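Local coordinates for protein chitin elicitor receptor kinase 1 (Arabidopsis thaliana, PDB 4EBY) that probably binds chitin oligomers through its LysM-containing ectodomain and dimerises in response, activating plant immune signalling as a receptor-like kinase, at residues H77-V83 with A121-V127; N24-N28 with N96-L100. All blocks are in the same frame, centred on the assembly; numbering follows the deposited sequence.

How the contacts relate
Contact 1 pairs the two strands of one LysM unit, while contact 2 brings the end of helix 20-26 against the turn that joins the two helices of that same unit. Their centres lie about 9 Å apart, and they meet where the phenolic OH of Tyr97 comes within 3.3 Å of CB of Tyr81. Nearby, CE1 of Phe79 packs 3.4 Å from the backbone O of Leu27, so the aromatic side of the antiparallel strand pair is the surface on which contact 2 rests. Asn28, Asn78 and Asn99 each carry a covalently linked glycan: Asn78 projects from the other side of the strand pair, whereas Asn28 and Asn99 carry their sugars away from the Asn26, Leu27, Tyr97 and Leu100 packing of contact 2.

Contact 1: H77-V83 with A121-V127; sequences HNFSYSV and ATLNVLV. With NAG (2-acetamido-2-deoxy-beta-D-glucopyranose), chain E.
Strands 77-82 and 122-127 run antiparallel with their segment axes 4.4 Å apart at closest, and seven backbone hydrogen bonds hold the register, from His77 with Val127 to Val83 N with Ala121 O (2.8 Å). On the buried side, Val127 meets Phe79 at the ring edge, its CG2 lying 3.6 Å from Phe79 CE2; over one face of that ring stands His77, its CD2 3.4 Å above the plane and its ND1 hydrogen-bonded to Glu68. Farther along, Tyr81 CB touches Val125 CG2 at 3.8 Å, and Leu123 CG meets Val83 CG2 at 3.8 Å. The Tyr81 hydroxyl continues to Asp87. These are the two strands of a LysM beta-alpha-alpha-beta unit, with helices 89-96 and 103-109 packed on the apolar side chains. On the other side, Asn78 ND2 is bonded to C1 of the glycan NAG. Asn124, with CG trans to its own N (chi1 -176°), donates from ND2 to O5 of that sugar (2.9 Å, 145° at the hydrogen). The two amide planes are 68° apart and their OD1 atoms, both acceptors, come within 3.4 Å; Arg109 donates to Asn124 OD1 and weakly to Asn78 OD1, probably offsetting their closeness.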
loop_
_atom_site.group_PDB
_atom_site.type_symbol
_atom_site.label_atom_id
_atom_site.label_comp_id
_atom_site.label_asym_id
_atom_site.label_seq_id
_atom_site.Cartn_x
_atom_site.Cartn_y
_atom_site.Cartn_z
ATOM N N HIS A 77 -4.853 4.604 6.512
ATOM C CA HIS A 77 -5.682 5.505 5.726
ATOM C C HIS A 77 -6.969 4.818 5.294
ATOM O O HIS A 77 -6.930 3.657 4.891
ATOM C CB HIS A 77 -4.925 5.960 4.489
ATOM C CG HIS A 77 -5.701 6.925 3.654
ATOM N ND1 HIS A 77 -5.996 8.198 4.096
ATOM C CD2 HIS A 77 -6.281 6.788 2.445
ATOM C CE1 HIS A 77 -6.702 8.819 3.164
ATOM N NE2 HIS A 77 -6.913 7.978 2.163
ATOM N N ASN A 78 -8.084 5.548 5.362
ATOM C CA ASN A 78 -9.368 5.076 4.832
ATOM C C ASN A 78 -9.536 5.478 3.361
ATOM O O ASN A 78 -9.848 6.637 3.055
ATOM C CB ASN A 78 -10.536 5.680 5.614
ATOM C CG ASN A 78 -10.537 5.296 7.082
ATOM O OD1 ASN A 78 -10.041 4.233 7.463
ATOM N ND2 ASN A 78 -11.098 6.190 7.913
ATOM N N PHE A 79 -9.322 4.526 2.460
ATOM C CA PHE A 79 -9.718 4.729 1.062
ATOM C C PHE A 79 -11.212 4.502 0.917
ATOM O O PHE A 79 -11.893 4.031 1.842
ATOM C CB PHE A 79 -8.959 3.790 0.126
ATOM C CG PHE A 79 -7.485 4.047 0.079
ATOM C CD1 PHE A 79 -6.987 5.079 -0.700
ATOM C CD2 PHE A 79 -6.603 3.266 0.807
ATOM C CE1 PHE A 79 -5.629 5.334 -0.749
ATOM C CE2 PHE A 79 -5.241 3.497 0.753
ATOM C CZ PHE A 79 -4.746 4.544 -0.033
ATOM N N SER A 80 -11.748 4.867 -0.253
ATOM C CA SER A 80 -13.160 4.644 -0.524
ATOM C C SER A 80 -13.288 3.879 -1.837
ATOM O O SER A 80 -12.539 4.123 -2.791
ATOM C CB SER A 80 -13.923 5.971 -0.605
ATOM O OG SER A 80 -13.981 6.618 0.659
ATOM N N TYR A 81 -14.239 2.955 -1.885
ATOM C CA TYR A 81 -14.386 2.070 -3.035
ATOM C C TYR A 81 -15.842 1.941 -3.432
ATOM O O TYR A 81 -16.685 1.596 -2.613
ATOM C CB TYR A 81 -13.802 0.678 -2.724
ATOM C CG TYR A 81 -14.038 -0.296 -3.840
ATOM C CD1 TYR A 81 -13.277 -0.237 -5.006
ATOM C CD2 TYR A 81 -15.037 -1.259 -3.749
ATOM C CE1 TYR A 81 -13.515 -1.108 -6.042
ATOM C CE2 TYR A 81 -15.280 -2.148 -4.790
ATOM C CZ TYR A 81 -14.518 -2.058 -5.929
ATOM O OH TYR A 81 -14.769 -2.928 -6.962
ATOM N N SER A 82 -16.150 2.228 -4.705
ATOM C CA SER A 82 -17.512 2.052 -5.192
ATOM C C SER A 82 -17.713 0.635 -5.721
ATOM O O SER A 82 -16.981 0.172 -6.606
ATOM C CB SER A 82 -17.842 3.103 -6.252
ATOM O OG SER A 82 -19.173 2.912 -6.726
ATOM N N VAL A 83 -18.703 -0.052 -5.154
ATOM C CA VAL A 83 -18.944 -1.462 -5.426
ATOM C C VAL A 83 -19.477 -1.727 -6.828
ATOM O O VAL A 83 -20.400 -1.042 -7.300
ATOM C CB VAL A 83 -19.906 -2.057 -4.380
ATOM C CG1 VAL A 83 -20.286 -3.465 -4.737
ATOM C CG2 VAL A 83 -19.220 -2.033 -3.021
ATOM N N ALA A 121 -22.875 0.677 -3.625
ATOM C CA ALA A 121 -22.495 0.885 -2.224
ATOM C C ALA A 121 -21.067 1.430 -2.215
ATOM O O ALA A 121 -20.297 1.208 -3.161
ATOM C CB ALA A 121 -22.571 -0.424 -1.437
ATOM N N THR A 122 -20.699 2.143 -1.151
ATOM C CA THR A 122 -19.332 2.600 -0.994
ATOM C C THR A 122 -18.762 1.872 0.226
ATOM O O THR A 122 -19.435 1.790 1.265
ATOM C CB THR A 122 -19.266 4.097 -0.734
ATOM O OG1 THR A 122 -19.825 4.810 -1.858
ATOM C CG2 THR A 122 -17.839 4.526 -0.537
ATOM N N LEU A 123 -17.552 1.345 0.066
ATOM C CA LEU A 123 -16.845 0.710 1.175
ATOM C C LEU A 123 -15.776 1.628 1.702
ATOM O O LEU A 123 -15.082 2.318 0.938
ATOM C CB LEU A 123 -16.177 -0.602 0.723
ATOM C CG LEU A 123 -17.097 -1.655 0.093
ATOM C CD1 LEU A 123 -16.281 -2.923 -0.227
ATOM C CD2 LEU A 123 -18.306 -1.990 0.986
ATOM N N ASN A 124 -15.619 1.583 3.028
ATOM C CA ASN A 124 -14.477 2.144 3.737
ATOM C C ASN A 124 -13.386 1.078 3.738
ATOM O O ASN A 124 -13.599 -0.034 4.229
ATOM C CB ASN A 124 -14.920 2.483 5.162
ATOM C CG ASN A 124 -13.837 3.176 5.973
ATOM O OD1 ASN A 124 -12.704 2.718 6.029
ATOM N ND2 ASN A 124 -14.194 4.292 6.605
ATOM N N VAL A 125 -12.242 1.401 3.124
ATOM C CA VAL A 125 -11.160 0.428 2.933
ATOM C C VAL A 125 -9.914 0.876 3.671
ATOM O O VAL A 125 -9.299 1.871 3.290
ATOM C CB VAL A 125 -10.808 0.316 1.442
ATOM C CG1 VAL A 125 -9.695 -0.704 1.243
ATOM C CG2 VAL A 125 -12.056 -0.090 0.617
ATOM N N LEU A 126 -9.547 0.156 4.734
ATOM C CA LEU A 126 -8.388 0.535 5.537
ATOM C C LEU A 126 -7.101 -0.089 5.024
ATOM O O LEU A 126 -7.001 -1.306 4.846
ATOM C CB LEU A 126 -8.620 0.107 7.000
ATOM C CG LEU A 126 -7.432 0.371 7.919
ATOM C CD1 LEU A 126 -7.170 1.864 7.984
ATOM C CD2 LEU A 126 -7.727 -0.214 9.319
ATOM N N VAL A 127 -6.099 0.752 4.795
ATOM C CA VAL A 127 -4.769 0.261 4.474
ATOM C C VAL A 127 -3.827 0.878 5.511
ATOM O O VAL A 127 -3.820 2.106 5.703
ATOM C CB VAL A 127 -4.355 0.719 3.062
ATOM C CG1 VAL A 127 -2.913 0.365 2.782
ATOM C CG2 VAL A 127 -5.280 0.078 1.981
HETATM C C1 NAG E . -11.572 5.693 9.193
HETATM C C2 NAG E . -11.640 6.908 10.128
HETATM C C3 NAG E . -12.169 6.447 11.480
HETATM C C4 NAG E . -13.519 5.776 11.286
HETATM C C5 NAG E . -13.454 4.687 10.228
HETATM C C6 NAG E . -14.851 4.124 9.966
HETATM C C7 NAG E . -10.155 8.856 10.191
HETATM C C8 NAG E . -8.728 9.343 10.281
HETATM N N2 NAG E . -10.346 7.542 10.319
HETATM O O3 NAG E . -12.283 7.554 12.357
HETATM O O4 NAG E . -13.936 5.153 12.475
HETATM O O5 NAG E . -12.885 5.191 9.038
HETATM O O6 NAG E . -15.710 5.098 9.399
HETATM O O7 NAG E . -11.072 9.662 10.011
#

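Contact 2: N24-N28 with N96-L100; sequences NQNLN and NYANL. With NAG (2-acetamido-2-deoxy-beta-D-glucopyranose), chain B; NAG (2-acetamido-2-deoxy-beta-D-glucopyranose), chain C.
The backbone O of Asn96 is gripped twice: Asn26 donates to it from ND2 at 3.0 Å, and the Tyr12 hydroxyl of strand 8-13 bonds to it as well. The Asn26 donor stands 40° out of the carbonyl plane of Asn96, yet the acceptor lies close to the plane of the Asn26 amide, and the N-H points at it with an angle of 151°. A second bond runs the other way, from Tyr97 OH to the backbone O of Asn26 (2.8 Å), at the last turn of helix 20-26. With chi1 at -75°, Tyr97 sets CG opposite its carbonyl carbon and carries the ring toward this helix end. Leu27 and Tyr97 run antiparallel past one another, Leu27 CD1 3.9 Å from Tyr97 CE1, while Leu27 CD2 meets Leu100 CD1 at 4.1 Å, nearly at right angles. Tyr97 to Leu100 form a type I' turn between LysM helices 89-96 and 103-109, pressed against the end of helix 20-26; Asn99 on the turn and Asn28 each carry a NAG on ND2. Thus each segment gives one side-chain donor to a main-chain carbonyl of the other, a reciprocal pairing that satisfies two helix-end acceptors in a buried contact, beside the Leu27 and Leu100 packing.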
loop_
_atom_site.group_PDB
_atom_site.type_symbol
_atom_site.label_atom_id
_atom_site.label_comp_id
_atom_site.label_asym_id
_atom_site.label_seq_id
_atom_site.Cartn_x
_atom_site.Cartn_y
_atom_site.Cartn_z
ATOM N N ASN A 24 -5.348 4.038 -9.610
ATOM C CA ASN A 24 -5.549 5.399 -9.124
ATOM C C ASN A 24 -6.979 5.619 -8.625
ATOM O O ASN A 24 -7.199 6.360 -7.667
ATOM C CB ASN A 24 -5.191 6.403 -10.232
ATOM C CG ASN A 24 -4.895 7.797 -9.695
ATOM O OD1 ASN A 24 -5.132 8.128 -8.513
ATOM N ND2 ASN A 24 -4.367 8.617 -10.561
ATOM N N GLN A 25 -7.956 4.974 -9.262
ATOM C CA GLN A 25 -9.332 5.108 -8.814
ATOM C C GLN A 25 -9.475 4.496 -7.413
ATOM O O GLN A 25 -9.975 5.129 -6.476
ATOM C CB GLN A 25 -10.264 4.375 -9.775
ATOM C CG GLN A 25 -11.723 4.482 -9.385
ATOM C CD GLN A 25 -12.639 4.050 -10.511
ATOM O OE1 GLN A 25 -12.455 2.984 -11.105
ATOM N NE2 GLN A 25 -13.611 4.890 -10.832
ATOM N N ASN A 26 -9.035 3.257 -7.279
ATOM C CA ASN A 26 -9.200 2.548 -6.007
ATOM C C ASN A 26 -8.425 3.212 -4.871
ATOM O O ASN A 26 -8.912 3.320 -3.733
ATOM C CB ASN A 26 -8.762 1.092 -6.169
ATOM C CG ASN A 26 -9.724 0.289 -7.041
ATOM O OD1 ASN A 26 -10.737 0.824 -7.522
ATOM N ND2 ASN A 26 -9.406 -0.995 -7.270
ATOM N N LEU A 27 -7.210 3.648 -5.187
ATOM C CA LEU A 27 -6.377 4.301 -4.192
ATOM C C LEU A 27 -6.435 5.829 -4.315
ATOM O O LEU A 27 -5.483 6.527 -3.944
ATOM C CB LEU A 27 -4.930 3.784 -4.257
ATOM C CG LEU A 27 -4.681 2.380 -3.702
ATOM C CD1 LEU A 27 -5.387 1.290 -4.459
ATOM C CD2 LEU A 27 -3.162 2.102 -3.676
ATOM N N ASN A 28 -7.559 6.361 -4.813
ATOM C CA ASN A 28 -7.706 7.805 -4.877
ATOM C C ASN A 28 -7.583 8.446 -3.487
ATOM O O ASN A 28 -8.111 7.923 -2.493
ATOM C CB ASN A 28 -9.052 8.184 -5.477
ATOM C CG ASN A 28 -9.302 9.661 -5.384
ATOM O OD1 ASN A 28 -8.693 10.441 -6.111
ATOM N ND2 ASN A 28 -10.182 10.050 -4.464
ATOM N N ASN A 96 -8.962 -6.233 -5.899
ATOM C CA ASN A 96 -9.098 -4.792 -6.154
ATOM C C ASN A 96 -8.065 -3.953 -5.394
ATOM O O ASN A 96 -7.575 -2.955 -5.905
ATOM C CB ASN A 96 -10.517 -4.312 -5.835
ATOM C CG ASN A 96 -11.581 -5.105 -6.586
ATOM O OD1 ASN A 96 -11.784 -6.285 -6.327
ATOM N ND2 ASN A 96 -12.267 -4.455 -7.500
ATOM N N TYR A 97 -7.734 -4.378 -4.164
ATOM C CA TYR A 97 -6.699 -3.714 -3.364
ATOM C C TYR A 97 -5.396 -4.522 -3.191
ATOM O O TYR A 97 -4.523 -4.126 -2.418
ATOM C CB TYR A 97 -7.275 -3.268 -1.994
ATOM C CG TYR A 97 -8.148 -2.051 -2.176
ATOM C CD1 TYR A 97 -7.633 -0.769 -2.054
ATOM C CD2 TYR A 97 -9.485 -2.189 -2.542
ATOM C CE1 TYR A 97 -8.431 0.360 -2.291
ATOM C CE2 TYR A 97 -10.288 -1.076 -2.769
ATOM C CZ TYR A 97 -9.760 0.189 -2.651
ATOM O OH TYR A 97 -10.578 1.287 -2.892
ATOM N N ALA A 98 -5.264 -5.626 -3.923
ATOM C CA ALA A 98 -3.992 -6.334 -4.044
ATOM C C ALA A 98 -3.345 -6.648 -2.694
ATOM O O ALA A 98 -2.137 -6.462 -2.505
ATOM C CB ALA A 98 -3.026 -5.520 -4.912
ATOM N N ASN A 99 -4.173 -7.128 -1.777
ATOM C CA ASN A 99 -3.738 -7.490 -0.416
ATOM C C ASN A 99 -3.209 -6.366 0.457
ATOM O O ASN A 99 -2.562 -6.626 1.493
ATOM C CB ASN A 99 -2.782 -8.679 -0.455
ATOM C CG ASN A 99 -3.436 -9.897 -1.053
ATOM O OD1 ASN A 99 -4.551 -10.268 -0.659
ATOM N ND2 ASN A 99 -2.765 -10.506 -2.042
ATOM N N LEU A 100 -3.515 -5.123 0.077
ATOM C CA LEU A 100 -3.181 -3.978 0.919
ATOM C C LEU A 100 -4.169 -3.855 2.065
ATOM O O LEU A 100 -3.904 -3.165 3.045
ATOM C CB LEU A 100 -3.173 -2.685 0.100
ATOM C CG LEU A 100 -2.049 -2.571 -0.930
ATOM C CD1 LEU A 100 -2.439 -1.545 -1.976
ATOM C CD2 LEU A 100 -0.726 -2.183 -0.226
HETATM C C1 NAG B . -10.266 11.448 -4.104
HETATM C C2 NAG B . -11.615 12.029 -4.558
HETATM C C3 NAG B . -11.719 13.478 -4.073
HETATM C C4 NAG B . -11.505 13.550 -2.567
HETATM C C5 NAG B . -10.196 12.871 -2.187
HETATM C C6 NAG B . -10.010 12.881 -0.675
HETATM C C7 NAG B . -12.500 11.005 -6.591
HETATM C C8 NAG B . -12.484 10.885 -8.084
HETATM N N2 NAG B . -11.763 11.964 -6.011
HETATM O O3 NAG B . -12.968 14.016 -4.468
HETATM O O4 NAG B . -11.410 14.885 -2.106
HETATM O O5 NAG B . -10.145 11.543 -2.683
HETATM O O6 NAG B . -11.008 12.098 -0.043
HETATM O O7 NAG B . -13.180 10.209 -5.958
HETATM C C1 NAG C . -3.450 -11.628 -2.654
HETATM C C2 NAG C . -2.840 -11.781 -4.054
HETATM C C3 NAG C . -3.394 -13.028 -4.754
HETATM C C4 NAG C . -3.364 -14.263 -3.862
HETATM C C5 NAG C . -3.875 -13.936 -2.462
HETATM C C6 NAG C . -3.731 -15.114 -1.502
HETATM C C7 NAG C . -2.246 -9.916 -5.536
HETATM C C8 NAG C . -2.729 -8.807 -6.444
HETATM N N2 NAG C . -3.158 -10.615 -4.850
HETATM O O3 NAG C . -2.695 -13.288 -5.962
HETATM O O4 NAG C . -4.195 -15.258 -4.431
HETATM O O5 NAG C . -3.171 -12.826 -1.936
HETATM O O6 NAG C . -2.360 -15.440 -1.386
HETATM O O7 NAG C . -1.039 -10.141 -5.441
#